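Local structure of mitogen-activated protein kinase, putative (Map kinase-like protein) (Leishmania major, 3PG1) at residues Ser237-Tyr240 with Asn241-Lys245. The protein is a MAP kinase-like protein that probably binds ATP and transfers its terminal phosphate to serine or threonine residues of proteins. Sequence-based numbering, arbitrary orientation.
Sequences STFY and NQLNK
N241 OD1 accepts from two successive backbone amides ahead of the helix. S237 N lies 2.7 Å from N241 OD1, in the carbonyl plane and on a lone pair, whereas T238 N comes from above that plane, with a longer and more bent bond. The other half of the amide is held as well: N241 ND2 points almost straight at S237 OG, 2.9 Å away and only 4° out of the amide plane, so the flat group is fixed against rotation. N241 reaches back this way because its CG sits between its own backbone N and carbonyl carbon (chi1 81°). The return bond runs from N241 N to T238 OG1, 3.0 Å, and with T238 N on N241 OD1 it closes a capping box, T238 being the N-cap of helix 239-250 in the C-terminal lobe of the kinase fold. Q242 N then bonds T238 O, and N244 N lies 2.8 Å from Y240 O, as the first turns wind up. On the inner side, L243 CD1 rests over one face of the F239 ring in a CH-pi contact, 4.0 Å from the ring centroid; V205 and L270 touch both side chains. Y240 OH bonds Y269 O, while Q242 NE2 bonds F234 O. K245 curls back along the helix: K245 NZ lies 3.3 Å from N241 O and approaches from the face opposite to that used by K245 N.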
ATOM      1  N   SER A 237      -8.072   9.498 -17.692  1.00 30.32           N
ATOM      2  CA  SER A 237      -6.772   9.392 -18.370  1.00 29.89           C
ATOM      3  C   SER A 237      -5.974  10.683 -18.298  1.00 33.66           C
ATOM      4  O   SER A 237      -4.859  10.741 -18.833  1.00 31.72           O
ATOM      5  CB  SER A 237      -6.976   8.999 -19.825  1.00 34.06           C
ATOM      6  OG  SER A 237      -7.661  10.027 -20.527  1.00 38.03           O
ATOM      7  N   THR A 238      -6.565  11.753 -17.741  1.00 30.83           N
ATOM      8  CA  THR A 238      -5.887  13.054 -17.681  1.00 30.51           C
ATOM      9  C   THR A 238      -6.265  13.716 -16.393  1.00 32.69           C
ATOM     10  O   THR A 238      -7.248  13.323 -15.753  1.00 31.45           O
ATOM     11  CB  THR A 238      -6.261  14.038 -18.860  1.00 30.67           C
ATOM     12  OG1 THR A 238      -7.611  14.504 -18.708  1.00 33.01           O
ATOM     13  CG2 THR A 238      -6.062  13.446 -20.268  1.00 28.17           C
ATOM     14  N   PHE A 239      -5.543  14.775 -16.041  1.00 29.05           N
ATOM     15  CA  PHE A 239      -5.847  15.578 -14.858  1.00 29.12           C
ATOM     16  C   PHE A 239      -7.322  16.089 -14.930  1.00 34.73           C
ATOM     17  O   PHE A 239      -8.056  15.949 -13.965  1.00 33.00           O
ATOM     18  CB  PHE A 239      -4.859  16.780 -14.823  1.00 30.01           C
ATOM     19  CG  PHE A 239      -5.193  17.849 -13.808  1.00 30.15           C
ATOM     20  CD1 PHE A 239      -4.693  17.780 -12.510  1.00 31.47           C
ATOM     21  CD2 PHE A 239      -5.912  18.979 -14.177  1.00 31.61           C
ATOM     22  CE1 PHE A 239      -5.012  18.768 -11.571  1.00 30.75           C
ATOM     23  CE2 PHE A 239      -6.232  19.958 -13.242  1.00 32.71           C
ATOM     24  CZ  PHE A 239      -5.760  19.856 -11.945  1.00 29.94           C
ATOM     25  N   TYR A 240      -7.746  16.667 -16.074  1.00 29.97           N
ATOM     26  CA  TYR A 240      -9.105  17.221 -16.150  1.00 30.14           C
ATOM     27  C   TYR A 240     -10.203  16.182 -16.199  1.00 34.34           C
ATOM     28  O   TYR A 240     -11.245  16.360 -15.560  1.00 32.27           O
ATOM     29  CB  TYR A 240      -9.267  18.181 -17.337  1.00 32.49           C
ATOM     30  CG  TYR A 240      -8.373  19.402 -17.292  1.00 33.44           C
ATOM     31  CD1 TYR A 240      -8.621  20.438 -16.394  1.00 35.28           C
ATOM     32  CD2 TYR A 240      -7.304  19.543 -18.173  1.00 32.93           C
ATOM     33  CE1 TYR A 240      -7.825  21.578 -16.373  1.00 36.07           C
ATOM     34  CE2 TYR A 240      -6.492  20.672 -18.146  1.00 34.53           C
ATOM     35  CZ  TYR A 240      -6.756  21.689 -17.245  1.00 37.30           C
ATOM     36  OH  TYR A 240      -6.008  22.837 -17.256  1.00 37.09           O
ATOM     37  N   ASN A 241      -9.999  15.121 -16.987  1.00 31.29           N
ATOM     38  CA  ASN A 241     -11.037  14.135 -17.157  1.00 31.02           C
ATOM     39  C   ASN A 241     -11.199  13.218 -15.961  1.00 35.08           C
ATOM     40  O   ASN A 241     -12.287  12.687 -15.757  1.00 33.33           O
ATOM     41  CB  ASN A 241     -11.027  13.474 -18.541  1.00 29.02           C
ATOM     42  CG  ASN A 241     -10.027  12.345 -18.733  1.00 36.04           C
ATOM     43  OD1 ASN A 241      -9.790  11.563 -17.843  1.00 31.35           O
ATOM     44  ND2 ASN A 241      -9.441  12.227 -19.925  1.00 31.64           N
ATOM     45  N   GLN A 242     -10.142  13.090 -15.135  1.00 31.18           N
ATOM     46  CA  GLN A 242     -10.185  12.332 -13.877  1.00 27.70           C
ATOM     47  C   GLN A 242     -11.018  13.161 -12.891  1.00 30.56           C
ATOM     48  O   GLN A 242     -11.938  12.648 -12.243  1.00 30.44           O
ATOM     49  CB  GLN A 242      -8.749  12.124 -13.305  1.00 27.72           C
ATOM     50  CG  GLN A 242      -8.727  11.306 -11.957  1.00 28.23           C
ATOM     51  CD  GLN A 242      -9.090   9.837 -12.156  1.00 41.94           C
ATOM     52  OE1 GLN A 242      -8.885   9.266 -13.214  1.00 38.95           O
ATOM     53  NE2 GLN A 242      -9.589   9.172 -11.133  1.00 32.27           N
ATOM     54  N   LEU A 243     -10.723  14.446 -12.796  1.00 29.18           N
ATOM     55  CA  LEU A 243     -11.510  15.336 -11.912  1.00 29.22           C
ATOM     56  C   LEU A 243     -12.956  15.443 -12.366  1.00 32.47           C
ATOM     57  O   LEU A 243     -13.852  15.470 -11.514  1.00 32.20           O
ATOM     58  CB  LEU A 243     -10.882  16.724 -11.775  1.00 29.37           C
ATOM     59  CG  LEU A 243      -9.608  16.775 -10.876  1.00 33.17           C
ATOM     60  CD1 LEU A 243      -8.932  18.137 -10.966  1.00 31.89           C
ATOM     61  CD2 LEU A 243      -9.919  16.373  -9.354  1.00 32.38           C
ATOM     62  N   ASN A 244     -13.191  15.449 -13.693  1.00 29.73           N
ATOM     63  CA  ASN A 244     -14.544  15.477 -14.214  1.00 30.09           C
ATOM     64  C   ASN A 244     -15.316  14.212 -13.837  1.00 31.78           C
ATOM     65  O   ASN A 244     -16.456  14.312 -13.417  1.00 32.19           O
ATOM     66  CB  ASN A 244     -14.562  15.699 -15.738  1.00 32.71           C
ATOM     67  CG  ASN A 244     -15.966  15.876 -16.250  1.00 41.88           C
ATOM     68  OD1 ASN A 244     -16.572  16.931 -16.076  1.00 46.25           O
ATOM     69  ND2 ASN A 244     -16.499  14.875 -16.922  1.00 38.60           N
ATOM     70  N   LYS A 245     -14.707  13.030 -13.994  1.00 28.70           N
ATOM     71  CA  LYS A 245     -15.335  11.763 -13.616  1.00 28.89           C
ATOM     72  C   LYS A 245     -15.702  11.735 -12.140  1.00 31.16           C
ATOM     73  O   LYS A 245     -16.746  11.202 -11.772  1.00 30.47           O
ATOM     74  CB  LYS A 245     -14.409  10.587 -13.969  1.00 30.39           C
ATOM     75  CG  LYS A 245     -14.538  10.284 -15.485  1.00 33.46           C
ATOM     76  CD  LYS A 245     -13.442   9.372 -15.980  1.00 41.02           C
ATOM     77  CE  LYS A 245     -13.457   9.285 -17.490  1.00 49.43           C
ATOM     78  NZ  LYS A 245     -12.853  10.501 -18.111  1.00 55.33           N
TER